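Local atomic coordinates of hypothetical protein HI1011 (Haemophilus influenzae, PDB entry 1YZY), a protein that catalyses the ATP-dependent phosphorylation of 3-oxo-tetronate to 3-oxo-tetronate 4-phosphate, as a member of the four-carbon acid sugar kinase family. Residues 247-252 and 345-350; 288-293 and 336-341; 240-245 and 380-385; 365-370 and 386-391. One frame throughout, in Å; residues are numbered along the deposited sequence.

In the fold
All four contacts belong to the half of the chain that carries the nucleotide-binding domain. Interaction 1 pairs strands 248-252 and 349-353; interaction 2, its centre about 10 Å from that of interaction 1, sets two helices together beside them, and L251 CD2 meets L338 CD2 at 4.1 Å. On the other side of strand 349-353, F391 of interaction 4 continues the backbone pairing: F350 N lies 2.8 Å from F391 O, a probable hydrogen bond. Interaction 3 lays the 240-245 loop over strand 380-385, with its centre about 11 Å from that of interaction 4. Among residues inferred by similarity to bind ATP, T357 has its side chain about 5 Å from that of L251; interaction 4 lies away from these sites.

Interaction 1 of 4, residues 247-252 and 345-350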
loop_
_atom_site.group_PDB
_atom_site.type_symbol
_atom_site.label_atom_id
_atom_site.label_comp_id
_atom_site.label_asym_id
_atom_site.label_seq_id
_atom_site.Cartn_x
_atom_site.Cartn_y
_atom_site.Cartn_z
ATOM N N LYS A 247 -19.226 -10.052 15.268
ATOM C CA LYS A 247 -20.226 -9.198 14.623
ATOM C C LYS A 247 -19.546 -8.421 13.494
ATOM O O LYS A 247 -18.442 -7.922 13.675
ATOM C CB LYS A 247 -20.818 -8.213 15.640
ATOM C CG LYS A 247 -21.222 -8.827 16.977
ATOM C CD LYS A 247 -22.389 -9.790 16.832
ATOM C CE LYS A 247 -22.581 -10.610 18.100
ATOM N NZ LYS A 247 -21.405 -11.502 18.363
ATOM N N THR A 248 -20.238 -8.244 12.374
ATOM C CA THR A 248 -19.667 -7.538 11.224
ATOM C C THR A 248 -20.631 -6.499 10.673
ATOM O O THR A 248 -21.854 -6.644 10.799
ATOM C CB THR A 248 -19.308 -8.550 10.083
ATOM O OG1 THR A 248 -18.325 -9.483 10.554
ATOM C CG2 THR A 248 -18.780 -7.838 8.841
ATOM N N VAL A 249 -20.082 -5.459 10.050
ATOM C CA VAL A 249 -20.881 -4.394 9.453
ATOM C C VAL A 249 -20.238 -3.877 8.160
ATOM O O VAL A 249 -19.011 -3.825 8.035
ATOM C CB VAL A 249 -21.115 -3.214 10.455
ATOM C CG1 VAL A 249 -19.811 -2.492 10.766
ATOM C CG2 VAL A 249 -22.151 -2.245 9.909
ATOM N N VAL A 250 -21.082 -3.567 7.184
ATOM C CA VAL A 250 -20.644 -3.041 5.898
ATOM C C VAL A 250 -21.080 -1.584 5.827
ATOM O O VAL A 250 -22.261 -1.276 6.006
ATOM C CB VAL A 250 -21.295 -3.818 4.705
ATOM C CG1 VAL A 250 -20.951 -3.160 3.382
ATOM C CG2 VAL A 250 -20.837 -5.268 4.692
ATOM N N LEU A 251 -20.121 -0.690 5.605
ATOM C CA LEU A 251 -20.397 0.741 5.494
ATOM C C LEU A 251 -19.910 1.203 4.116
ATOM O O LEU A 251 -18.716 1.398 3.905
ATOM C CB LEU A 251 -19.701 1.499 6.634
ATOM C CG LEU A 251 -20.060 1.048 8.066
ATOM C CD1 LEU A 251 -19.144 1.671 9.079
ATOM C CD2 LEU A 251 -21.508 1.364 8.398
ATOM N N SER A 252 -20.853 1.382 3.194
ATOM C CA SER A 252 -20.577 1.768 1.805
ATOM C C SER A 252 -20.915 3.217 1.456
ATOM O O SER A 252 -22.071 3.623 1.531
ATOM C CB SER A 252 -21.376 0.849 0.880
ATOM O OG SER A 252 -20.803 0.762 -0.408
ATOM N N TYR A 345 -20.000 -0.914 21.171
ATOM C CA TYR A 345 -21.018 -1.932 21.399
ATOM C C TYR A 345 -20.432 -3.347 21.316
ATOM O O TYR A 345 -20.845 -4.242 22.058
ATOM C CB TYR A 345 -22.167 -1.765 20.398
ATOM C CG TYR A 345 -23.178 -2.881 20.435
ATOM C CD1 TYR A 345 -24.111 -2.974 21.468
ATOM C CD2 TYR A 345 -23.182 -3.867 19.454
ATOM C CE1 TYR A 345 -25.022 -4.031 21.523
ATOM C CE2 TYR A 345 -24.085 -4.925 19.499
ATOM C CZ TYR A 345 -25.001 -5.005 20.533
ATOM O OH TYR A 345 -25.881 -6.067 20.574
ATOM N N GLY A 346 -19.496 -3.562 20.397
ATOM C CA GLY A 346 -18.893 -4.877 20.270
ATOM C C GLY A 346 -18.692 -5.422 18.864
ATOM O O GLY A 346 -18.413 -6.617 18.706
ATOM N N VAL A 347 -18.905 -4.594 17.843
ATOM C CA VAL A 347 -18.697 -5.030 16.463
ATOM C C VAL A 347 -17.184 -5.076 16.250
ATOM O O VAL A 347 -16.480 -4.124 16.589
ATOM C CB VAL A 347 -19.368 -4.076 15.447
ATOM C CG1 VAL A 347 -18.893 -4.381 14.028
ATOM C CG2 VAL A 347 -20.882 -4.222 15.521
ATOM N N THR A 348 -16.686 -6.203 15.744
ATOM C CA THR A 348 -15.253 -6.376 15.536
ATOM C C THR A 348 -14.753 -6.407 14.096
ATOM O O THR A 348 -13.548 -6.288 13.863
ATOM C CB THR A 348 -14.714 -7.622 16.294
ATOM O OG1 THR A 348 -15.531 -8.771 16.024
ATOM C CG2 THR A 348 -14.682 -7.358 17.783
ATOM N N ASN A 349 -15.665 -6.512 13.137
ATOM C CA ASN A 349 -15.284 -6.560 11.728
ATOM C C ASN A 349 -15.961 -5.432 10.952
ATOM O O ASN A 349 -17.191 -5.311 10.963
ATOM C CB ASN A 349 -15.687 -7.902 11.095
ATOM C CG ASN A 349 -15.169 -9.111 11.863
ATOM O OD1 ASN A 349 -15.847 -10.136 11.944
ATOM N ND2 ASN A 349 -13.949 -9.023 12.375
ATOM N N PHE A 350 -15.166 -4.606 10.275
ATOM C CA PHE A 350 -15.704 -3.497 9.489
ATOM C C PHE A 350 -15.311 -3.627 8.020
ATOM O O PHE A 350 -14.135 -3.737 7.689
ATOM C CB PHE A 350 -15.187 -2.158 10.019
ATOM C CG PHE A 350 -15.605 -1.855 11.425
ATOM C CD1 PHE A 350 -16.653 -0.974 11.675
ATOM C CD2 PHE A 350 -14.951 -2.442 12.500
ATOM C CE1 PHE A 350 -17.048 -0.682 12.983
ATOM C CE2 PHE A 350 -15.332 -2.162 13.806
ATOM C CZ PHE A 350 -16.385 -1.278 14.049
#
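The carbonyl of K247 is gripped by two consecutive amides: N349 N approaches its O at 3.2 Å, close to the direction of the C=O bond, whereas the T348 amide comes in tilted 25° from the carbonyl plane. One step along, V249 N donates to N349 O at 3.0 Å. These bonds open a parallel ladder in the nucleotide-binding domain, with T248 facing N349 and V249 facing F350. On the T248 face the hydroxyl reaches the amide oxygen of its neighbour, OG1 to N349 OD1 being 2.9 Å in a weak bond; chi1 of -61° in T248 sets OG1 beside the threonine's own backbone N and leaves CG2 lying against N349 CB.

The opposite face is apolar. V249 CG1 sits 3.6 Å from F350 CD1 and also touches V347 CG1, which lies over the rim of one face of the F350 ring. L251 CD1 arrives at the ring edge; its side chain is also near T357, inferred by similarity to bind ATP. At the entrance, K247 CB packs on V347 CG2.

Helix 324-345 packs on this apolar face through L342 and F335. V249 and L251 go on to pair with I351, while V250 bonds to V306 of strand 305-307 and to P304 just before it.

Interaction 2 of 4, residues 288-293 and 336-341; sequences EQLYQW and AKLAAK
K341 lays its ammonium over the Y291 ring in a nearly perpendicular cation-pi contact: NZ stands 3.9 Å from the ring centroid and only 6° off the normal. The lysine gets there by folding. Its chain runs extended through chi2, then turns at chi3 (98°) and bends again at chi4, which brings NZ back over the tyrosine. Lower down the same side chain, CB rests 3.7 Å from Y291 CD1. The tyrosine is held out toward its partner helix with CG anti to the backbone N, and its CE1 comes 3.5 Å from K341 O. A water links Y291 OH to K341 O, donating to the carbonyl.

The two segments belong to helices 286-295 and 324-345 of the nucleotide-binding domain. The axes of segments 288-293 and 336-341 come within 9.7 Å and cross at -43°, with N-to-C directions more nearly parallel than antiparallel. L338 fills the interface next to the lysine-tyrosine pair: CD1 lies 3.5 Å from Y291 CA, and CD2 meets L290 CB.

E288 bends at chi2 so that its carboxylate approaches the lysine. OE1 makes a long salt bridge to K341 NZ, 3.7 Å, while a second water bridges OE2 and the ammonium. Q292 NE2, one helical turn on, donates to E288 OE2 at 2.8 Å, meeting it on the anti side; the same nitrogen lies in the plane of the Y291 ring, at its edge.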
loop_
_atom_site.group_PDB
_atom_site.type_symbol
_atom_site.label_atom_id
_atom_site.label_comp_id
_atom_site.label_asym_id
_atom_site.label_seq_id
_atom_site.Cartn_x
_atom_site.Cartn_y
_atom_site.Cartn_z
ATOM N N GLU A 288 -28.358 7.655 15.995
ATOM C CA GLU A 288 -28.908 6.735 16.984
ATOM C C GLU A 288 -29.844 5.731 16.328
ATOM O O GLU A 288 -29.906 4.576 16.738
ATOM C CB GLU A 288 -29.649 7.489 18.091
ATOM C CG GLU A 288 -30.089 6.602 19.272
ATOM C CD GLU A 288 -28.923 6.040 20.084
ATOM O OE1 GLU A 288 -27.840 6.672 20.114
ATOM O OE2 GLU A 288 -29.093 4.970 20.710
ATOM N N GLN A 289 -30.587 6.179 15.323
ATOM C CA GLN A 289 -31.509 5.300 14.617
ATOM C C GLN A 289 -30.726 4.219 13.868
ATOM O O GLN A 289 -31.060 3.039 13.945
ATOM C CB GLN A 289 -32.367 6.097 13.633
ATOM C CG GLN A 289 -33.498 5.285 13.024
ATOM C CD GLN A 289 -34.028 5.878 11.735
ATOM O OE1 GLN A 289 -33.939 7.083 11.507
ATOM N NE2 GLN A 289 -34.591 5.028 10.883
ATOM N N LEU A 290 -29.709 4.642 13.121
ATOM C CA LEU A 290 -28.860 3.734 12.353
ATOM C C LEU A 290 -28.155 2.729 13.256
ATOM O O LEU A 290 -27.970 1.573 12.872
ATOM C CB LEU A 290 -27.799 4.514 11.572
ATOM C CG LEU A 290 -28.211 5.487 10.471
ATOM C CD1 LEU A 290 -27.002 6.271 10.035
ATOM C CD2 LEU A 290 -28.811 4.739 9.305
ATOM N N TYR A 291 -27.687 3.197 14.411
ATOM C CA TYR A 291 -26.994 2.343 15.375
ATOM C C TYR A 291 -27.897 1.214 15.855
ATOM O O TYR A 291 -27.486 0.049 15.897
ATOM C CB TYR A 291 -26.525 3.172 16.576
ATOM C CG TYR A 291 -26.055 2.352 17.761
ATOM C CD1 TYR A 291 -24.788 1.768 17.775
ATOM C CD2 TYR A 291 -26.871 2.174 18.876
ATOM C CE1 TYR A 291 -24.348 1.033 18.873
ATOM C CE2 TYR A 291 -26.438 1.438 19.978
ATOM C CZ TYR A 291 -25.177 0.876 19.971
ATOM O OH TYR A 291 -24.731 0.185 21.072
ATOM N N GLN A 292 -29.108 1.584 16.263
ATOM C CA GLN A 292 -30.081 0.624 16.756
ATOM C C GLN A 292 -30.428 -0.376 15.669
ATOM O O GLN A 292 -30.483 -1.576 15.932
ATOM C CB GLN A 292 -31.345 1.332 17.267
ATOM C CG GLN A 292 -31.112 2.260 18.468
ATOM C CD GLN A 292 -30.589 1.543 19.718
ATOM O OE1 GLN A 292 -30.871 0.364 19.948
ATOM N NE2 GLN A 292 -29.840 2.272 20.545
ATOM N N TRP A 293 -30.649 0.121 14.452
ATOM C CA TRP A 293 -30.974 -0.735 13.312
ATOM C C TRP A 293 -29.852 -1.759 13.040
ATOM O O TRP A 293 -30.116 -2.946 12.862
ATOM C CB TRP A 293 -31.247 0.122 12.070
ATOM C CG TRP A 293 -31.579 -0.668 10.820
ATOM C CD1 TRP A 293 -32.822 -0.989 10.359
ATOM C CD2 TRP A 293 -30.651 -1.237 9.883
ATOM N NE1 TRP A 293 -32.731 -1.724 9.201
ATOM C CE2 TRP A 293 -31.409 -1.891 8.888
ATOM C CE3 TRP A 293 -29.251 -1.254 9.790
ATOM C CZ2 TRP A 293 -30.815 -2.561 7.813
ATOM C CZ3 TRP A 293 -28.660 -1.921 8.717
ATOM C CH2 TRP A 293 -29.445 -2.566 7.745
ATOM N N ALA A 336 -18.547 7.816 10.533
ATOM C CA ALA A 336 -17.557 7.924 11.587
ATOM C C ALA A 336 -18.169 7.775 12.969
ATOM O O ALA A 336 -17.637 7.047 13.810
ATOM C CB ALA A 336 -16.836 9.253 11.484
ATOM N N LYS A 337 -19.255 8.492 13.226
ATOM C CA LYS A 337 -19.889 8.407 14.536
ATOM C C LYS A 337 -20.605 7.078 14.777
ATOM O O LYS A 337 -20.708 6.622 15.924
ATOM C CB LYS A 337 -20.808 9.609 14.773
ATOM C CG LYS A 337 -20.037 10.870 15.135
ATOM C CD LYS A 337 -20.946 12.071 15.333
ATOM C CE LYS A 337 -20.126 13.333 15.598
ATOM N NZ LYS A 337 -20.945 14.580 15.576
ATOM N N LEU A 338 -21.079 6.456 13.697
ATOM C CA LEU A 338 -21.751 5.173 13.791
ATOM C C LEU A 338 -20.716 4.097 14.058
ATOM O O LEU A 338 -20.911 3.234 14.914
ATOM C CB LEU A 338 -22.491 4.870 12.492
ATOM C CG LEU A 338 -23.191 3.514 12.321
ATOM C CD1 LEU A 338 -24.221 3.273 13.416
ATOM C CD2 LEU A 338 -23.852 3.464 10.952
ATOM N N ALA A 339 -19.608 4.153 13.325
ATOM C CA ALA A 339 -18.533 3.177 13.474
ATOM C C ALA A 339 -17.960 3.192 14.878
ATOM O O ALA A 339 -17.527 2.160 15.390
ATOM C CB ALA A 339 -17.442 3.442 12.468
ATOM N N ALA A 340 -17.896 4.377 15.474
ATOM C CA ALA A 340 -17.378 4.514 16.831
ATOM C C ALA A 340 -18.340 3.897 17.846
ATOM O O ALA A 340 -17.908 3.283 18.823
ATOM C CB ALA A 340 -17.135 5.972 17.157
ATOM N N LYS A 341 -19.638 4.081 17.618
ATOM C CA LYS A 341 -20.662 3.532 18.506
ATOM C C LYS A 341 -20.723 2.016 18.388
ATOM O O LYS A 341 -20.866 1.318 19.392
ATOM C CB LYS A 341 -22.038 4.137 18.198
ATOM C CG LYS A 341 -22.125 5.642 18.459
ATOM C CD LYS A 341 -23.542 6.182 18.293
ATOM C CE LYS A 341 -24.272 6.328 19.630
ATOM N NZ LYS A 341 -24.512 5.035 20.341
HETATM O O HOH W 1 -26.560 4.453 22.577
HETATM O O HOH W 2 -22.206 1.880 21.996
#

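Interaction 3 of 4, residues 240-245 and 380-385; sequences AFTPTK and VPWLKA
P243 lies on the indole of W382, and following the tryptophan outward shows how thoroughly the proline ring engages it. W382 CB comes 4.1 Å from F241 O. Next, CG meets P243 CD, and CD1 touches the same P243 CD and also T242 CG2, 4.1 Å from it. At the ring fusion CD2 and CE2 are crossed by both P243 CD and CG. Farther round, CE3 is 3.4 Å from P243 CG, which also stands above CZ3, CZ2 and the far corner CH2. The result is a CH-pi contact, with P243 CG 3.3 Å from the centroid of the six-membered ring and 7° off its normal.

F241 adds a second apolar contact. With CG between its backbone N and carbonyl carbon (chi1 74°), the ring points to the strand backbone: CE1 meets K384 CB at 3.8 Å, and the carbonyl carbon of L383 lies at the ring edge. K384 itself then curls away, and NZ donates to A385 O.

The loop, which joins helix 221-232 to strand 248-252, lies against strand 380-385 of the nucleotide-binding domain. Backbone bonds join F241 and W382 to strand 369-375, while P243 also touches F391 and N349, and W382 NE1 bonds to A408 O of helix 404-410.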
loop_
_atom_site.group_PDB
_atom_site.type_symbol
_atom_site.label_atom_id
_atom_site.label_comp_id
_atom_site.label_asym_id
_atom_site.label_seq_id
_atom_site.Cartn_x
_atom_site.Cartn_y
_atom_site.Cartn_z
ATOM N N ALA A 240 -2.606 -16.630 5.335
ATOM C CA ALA A 240 -2.675 -15.301 5.925
ATOM C C ALA A 240 -4.012 -15.271 6.670
ATOM O O ALA A 240 -5.001 -15.855 6.212
ATOM C CB ALA A 240 -2.626 -14.235 4.845
ATOM N N PHE A 241 -4.027 -14.618 7.827
ATOM C CA PHE A 241 -5.222 -14.546 8.659
ATOM C C PHE A 241 -6.458 -13.910 8.034
ATOM O O PHE A 241 -6.379 -13.152 7.062
ATOM C CB PHE A 241 -4.903 -13.833 9.980
ATOM C CG PHE A 241 -4.731 -12.333 9.851
ATOM C CD1 PHE A 241 -5.842 -11.484 9.825
ATOM C CD2 PHE A 241 -3.460 -11.768 9.767
ATOM C CE1 PHE A 241 -5.693 -10.099 9.718
ATOM C CE2 PHE A 241 -3.297 -10.386 9.662
ATOM C CZ PHE A 241 -4.420 -9.550 9.636
ATOM N N THR A 242 -7.602 -14.234 8.623
ATOM C CA THR A 242 -8.909 -13.691 8.247
ATOM C C THR A 242 -9.611 -13.356 9.585
ATOM O O THR A 242 -9.097 -13.672 10.661
ATOM C CB THR A 242 -9.770 -14.687 7.388
ATOM O OG1 THR A 242 -9.829 -15.981 8.006
ATOM C CG2 THR A 242 -9.204 -14.821 6.000
ATOM N N PRO A 243 -10.729 -12.619 9.546
ATOM C CA PRO A 243 -11.381 -12.316 10.819
ATOM C C PRO A 243 -11.931 -13.567 11.492
ATOM O O PRO A 243 -12.328 -14.520 10.819
ATOM C CB PRO A 243 -12.531 -11.401 10.396
ATOM C CG PRO A 243 -12.012 -10.738 9.182
ATOM C CD PRO A 243 -11.381 -11.888 8.449
ATOM N N THR A 244 -11.889 -13.590 12.816
ATOM C CA THR A 244 -12.453 -14.709 13.554
ATOM C C THR A 244 -13.938 -14.383 13.714
ATOM O O THR A 244 -14.338 -13.228 13.545
ATOM C CB THR A 244 -11.795 -14.886 14.941
ATOM O OG1 THR A 244 -11.346 -13.615 15.439
ATOM C CG2 THR A 244 -10.620 -15.864 14.854
ATOM N N LYS A 245 -14.757 -15.396 13.991
ATOM C CA LYS A 245 -16.195 -15.182 14.157
ATOM C C LYS A 245 -16.532 -14.061 15.138
ATOM O O LYS A 245 -16.136 -14.098 16.311
ATOM C CB LYS A 245 -16.897 -16.477 14.574
ATOM C CG LYS A 245 -17.538 -17.243 13.417
ATOM C CD LYS A 245 -19.036 -16.956 13.289
ATOM C CE LYS A 245 -19.337 -15.485 13.015
ATOM N NZ LYS A 245 -18.679 -14.971 11.779
ATOM N N VAL A 380 -7.311 -5.479 -1.967
ATOM C CA VAL A 380 -8.170 -5.485 -0.788
ATOM C C VAL A 380 -7.874 -6.633 0.187
ATOM O O VAL A 380 -8.535 -7.669 0.158
ATOM C CB VAL A 380 -9.673 -5.551 -1.168
ATOM C CG1 VAL A 380 -10.533 -5.193 0.031
ATOM C CG2 VAL A 380 -9.978 -4.621 -2.327
ATOM N N PRO A 381 -6.821 -6.499 1.005
ATOM C CA PRO A 381 -6.523 -7.573 1.957
ATOM C C PRO A 381 -7.327 -7.398 3.264
ATOM O O PRO A 381 -7.965 -6.357 3.484
ATOM C CB PRO A 381 -5.026 -7.382 2.207
ATOM C CG PRO A 381 -4.870 -5.902 2.132
ATOM C CD PRO A 381 -5.696 -5.546 0.918
ATOM N N TRP A 382 -7.350 -8.436 4.091
ATOM C CA TRP A 382 -8.025 -8.354 5.376
ATOM C C TRP A 382 -7.008 -7.706 6.303
ATOM O O TRP A 382 -5.810 -7.984 6.202
ATOM C CB TRP A 382 -8.406 -9.748 5.898
ATOM C CG TRP A 382 -9.840 -10.080 5.665
ATOM C CD1 TRP A 382 -10.336 -11.081 4.877
ATOM C CD2 TRP A 382 -10.975 -9.366 6.177
ATOM N NE1 TRP A 382 -11.715 -11.029 4.858
ATOM C CE2 TRP A 382 -12.132 -9.987 5.647
ATOM C CE3 TRP A 382 -11.130 -8.260 7.030
ATOM C CZ2 TRP A 382 -13.429 -9.537 5.942
ATOM C CZ3 TRP A 382 -12.416 -7.814 7.323
ATOM C CH2 TRP A 382 -13.550 -8.453 6.778
ATOM N N LEU A 383 -7.479 -6.838 7.192
ATOM C CA LEU A 383 -6.597 -6.142 8.119
ATOM C C LEU A 383 -6.992 -6.397 9.571
ATOM O O LEU A 383 -8.053 -6.932 9.856
ATOM C CB LEU A 383 -6.666 -4.632 7.859
ATOM C CG LEU A 383 -6.426 -4.032 6.472
ATOM C CD1 LEU A 383 -6.828 -2.548 6.465
ATOM C CD2 LEU A 383 -4.963 -4.185 6.082
ATOM N N LYS A 384 -6.086 -6.082 10.481
ATOM C CA LYS A 384 -6.367 -6.189 11.895
ATOM C C LYS A 384 -5.529 -5.119 12.544
ATOM O O LYS A 384 -4.329 -5.041 12.312
ATOM C CB LYS A 384 -6.018 -7.539 12.500
ATOM C CG LYS A 384 -6.585 -7.649 13.924
ATOM C CD LYS A 384 -6.121 -8.875 14.673
ATOM C CE LYS A 384 -4.752 -8.670 15.304
ATOM N NZ LYS A 384 -4.746 -7.558 16.299
ATOM N N ALA A 385 -6.182 -4.265 13.320
ATOM C CA ALA A 385 -5.516 -3.177 14.005
ATOM C C ALA A 385 -4.420 -3.708 14.906
ATOM O O ALA A 385 -4.492 -4.839 15.379
ATOM C CB ALA A 385 -6.534 -2.389 14.817
#

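Interaction 4 of 4, residues 365-370 and 386-391; sequences LGFTGF and VEEDIF
E387 reaches back to T368 and takes two hydrogen bonds on one carboxylate oxygen. T368 N donates to the syn lone pair of E387 OE2 at 2.8 Å, and T368 OG1 gives its proton to the same atom at 2.7 Å from above the carboxylate plane, 40° out of it. The threonine hydroxyl sits between its own backbone N and carbonyl carbon, chi1 60°, so amide and hydroxyl converge on a single acceptor. The backbone adds one weak bond, V386 N to G369 O.

Apolar packing centres on F367. Its CZ meets I390 CB at 3.8 Å, with CG2 of the same isoleucine close to both CZ and CE2. V386 packs on G369, CG1 being 3.8 Å from G369 C.

Two carboxylates also border the phenylalanine. E388 OE2 lies in the ring plane at its edge, 3.7 Å from F367 CE1, with the carboxylate turned almost perpendicular to the ring; that oxygen is held by a salt bridge to K343 of helix 324-345. E387 OE1 approaches CD1 obliquely.

The start of strand 369-375 is thereby tied to the turn between strands 380-385 and 391-395. Within E387 the burden is uneven: OE2 accepts two hydrogen bonds, but OE1 is buried without a partner in the model, so the negative charge is probably drawn toward OE2.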
loop_
_atom_site.group_PDB
_atom_site.type_symbol
_atom_site.label_atom_id
_atom_site.label_comp_id
_atom_site.label_asym_id
_atom_site.label_seq_id
_atom_site.Cartn_x
_atom_site.Cartn_y
_atom_site.Cartn_z
ATOM N N LEU A 365 -11.841 5.409 14.568
ATOM C CA LEU A 365 -11.487 4.307 15.460
ATOM C C LEU A 365 -10.092 4.478 16.065
ATOM O O LEU A 365 -9.754 3.833 17.058
ATOM C CB LEU A 365 -11.635 2.964 14.737
ATOM C CG LEU A 365 -12.993 2.713 14.058
ATOM C CD1 LEU A 365 -13.041 1.300 13.502
ATOM C CD2 LEU A 365 -14.148 2.944 15.026
ATOM N N GLY A 366 -9.297 5.361 15.464
ATOM C CA GLY A 366 -7.965 5.668 15.967
ATOM C C GLY A 366 -6.821 4.715 15.678
ATOM O O GLY A 366 -5.819 4.734 16.392
ATOM N N PHE A 367 -6.937 3.916 14.622
ATOM C CA PHE A 367 -5.895 2.951 14.267
ATOM C C PHE A 367 -4.720 3.581 13.514
ATOM O O PHE A 367 -4.911 4.342 12.565
ATOM C CB PHE A 367 -6.511 1.812 13.466
ATOM C CG PHE A 367 -7.658 1.142 14.164
ATOM C CD1 PHE A 367 -7.610 0.907 15.538
ATOM C CD2 PHE A 367 -8.779 0.738 13.449
ATOM C CE1 PHE A 367 -8.661 0.274 16.191
ATOM C CE2 PHE A 367 -9.838 0.103 14.091
ATOM C CZ PHE A 367 -9.780 -0.131 15.468
ATOM N N THR A 368 -3.511 3.238 13.944
ATOM C CA THR A 368 -2.281 3.784 13.377
ATOM C C THR A 368 -1.515 2.821 12.473
ATOM O O THR A 368 -0.542 3.210 11.823
ATOM C CB THR A 368 -1.322 4.213 14.506
ATOM O OG1 THR A 368 -0.999 3.073 15.315
ATOM C CG2 THR A 368 -1.971 5.282 15.389
ATOM N N GLY A 369 -1.924 1.562 12.479
ATOM C CA GLY A 369 -1.264 0.560 11.673
ATOM C C GLY A 369 -2.099 -0.698 11.660
ATOM O O GLY A 369 -3.058 -0.820 12.428
ATOM N N PHE A 370 -1.729 -1.647 10.811
ATOM C CA PHE A 370 -2.484 -2.881 10.691
ATOM C C PHE A 370 -1.608 -4.069 10.350
ATOM O O PHE A 370 -0.493 -3.913 9.854
ATOM C CB PHE A 370 -3.515 -2.745 9.567
ATOM C CG PHE A 370 -4.413 -1.551 9.700
ATOM C CD1 PHE A 370 -5.600 -1.635 10.425
ATOM C CD2 PHE A 370 -4.068 -0.338 9.111
ATOM C CE1 PHE A 370 -6.431 -0.525 10.565
ATOM C CE2 PHE A 370 -4.887 0.783 9.242
ATOM C CZ PHE A 370 -6.072 0.689 9.971
ATOM N N VAL A 386 -3.372 -2.915 15.099
ATOM C CA VAL A 386 -2.287 -3.314 15.992
ATOM C C VAL A 386 -2.692 -3.043 17.452
ATOM O O VAL A 386 -2.253 -3.742 18.371
ATOM C CB VAL A 386 -0.962 -2.573 15.658
ATOM C CG1 VAL A 386 -0.471 -2.986 14.283
ATOM C CG2 VAL A 386 -1.156 -1.069 15.710
ATOM N N GLU A 387 -3.558 -2.044 17.637
ATOM C CA GLU A 387 -4.058 -1.622 18.953
ATOM C C GLU A 387 -5.022 -2.587 19.646
ATOM O O GLU A 387 -5.034 -2.671 20.877
ATOM C CB GLU A 387 -4.737 -0.252 18.849
ATOM C CG GLU A 387 -3.813 0.886 18.440
ATOM C CD GLU A 387 -3.699 1.084 16.937
ATOM O OE1 GLU A 387 -4.046 0.180 16.148
ATOM O OE2 GLU A 387 -3.257 2.175 16.541
ATOM N N GLU A 388 -5.862 -3.259 18.861
ATOM C CA GLU A 388 -6.843 -4.200 19.396
ATOM C C GLU A 388 -7.405 -5.135 18.330
ATOM O O GLU A 388 -7.335 -4.838 17.148
ATOM C CB GLU A 388 -7.985 -3.437 20.082
ATOM C CG GLU A 388 -8.654 -2.362 19.224
ATOM C CD GLU A 388 -9.670 -1.534 20.003
ATOM O OE1 GLU A 388 -10.314 -2.076 20.929
ATOM O OE2 GLU A 388 -9.822 -0.335 19.686
ATOM N N ASP A 389 -8.016 -6.230 18.773
ATOM C CA ASP A 389 -8.593 -7.235 17.883
ATOM C C ASP A 389 -9.761 -6.784 17.015
ATOM O O ASP A 389 -10.867 -7.321 17.129
ATOM C CB ASP A 389 -9.016 -8.468 18.686
ATOM C CG ASP A 389 -7.834 -9.242 19.260
ATOM O OD1 ASP A 389 -6.677 -8.983 18.853
ATOM O OD2 ASP A 389 -8.072 -10.120 20.123
ATOM N N ILE A 390 -9.515 -5.824 16.133
ATOM C CA ILE A 390 -10.548 -5.322 15.237
ATOM C C ILE A 390 -10.082 -5.546 13.803
ATOM O O ILE A 390 -8.962 -5.177 13.453
ATOM C CB ILE A 390 -10.803 -3.801 15.458
ATOM C CG1 ILE A 390 -11.222 -3.526 16.912
ATOM C CG2 ILE A 390 -11.851 -3.288 14.478
ATOM C CD1 ILE A 390 -12.551 -4.138 17.328
ATOM N N PHE A 391 -10.947 -6.134 12.980
ATOM C CA PHE A 391 -10.618 -6.414 11.589
ATOM C C PHE A 391 -11.344 -5.473 10.645
ATOM O O PHE A 391 -12.488 -5.089 10.895
ATOM C CB PHE A 391 -10.949 -7.874 11.244
ATOM C CG PHE A 391 -10.226 -8.884 12.109
ATOM C CD1 PHE A 391 -9.002 -9.418 11.710
ATOM C CD2 PHE A 391 -10.755 -9.281 13.334
ATOM C CE1 PHE A 391 -8.313 -10.331 12.521
ATOM C CE2 PHE A 391 -10.074 -10.192 14.149
ATOM C CZ PHE A 391 -8.849 -10.716 13.737
#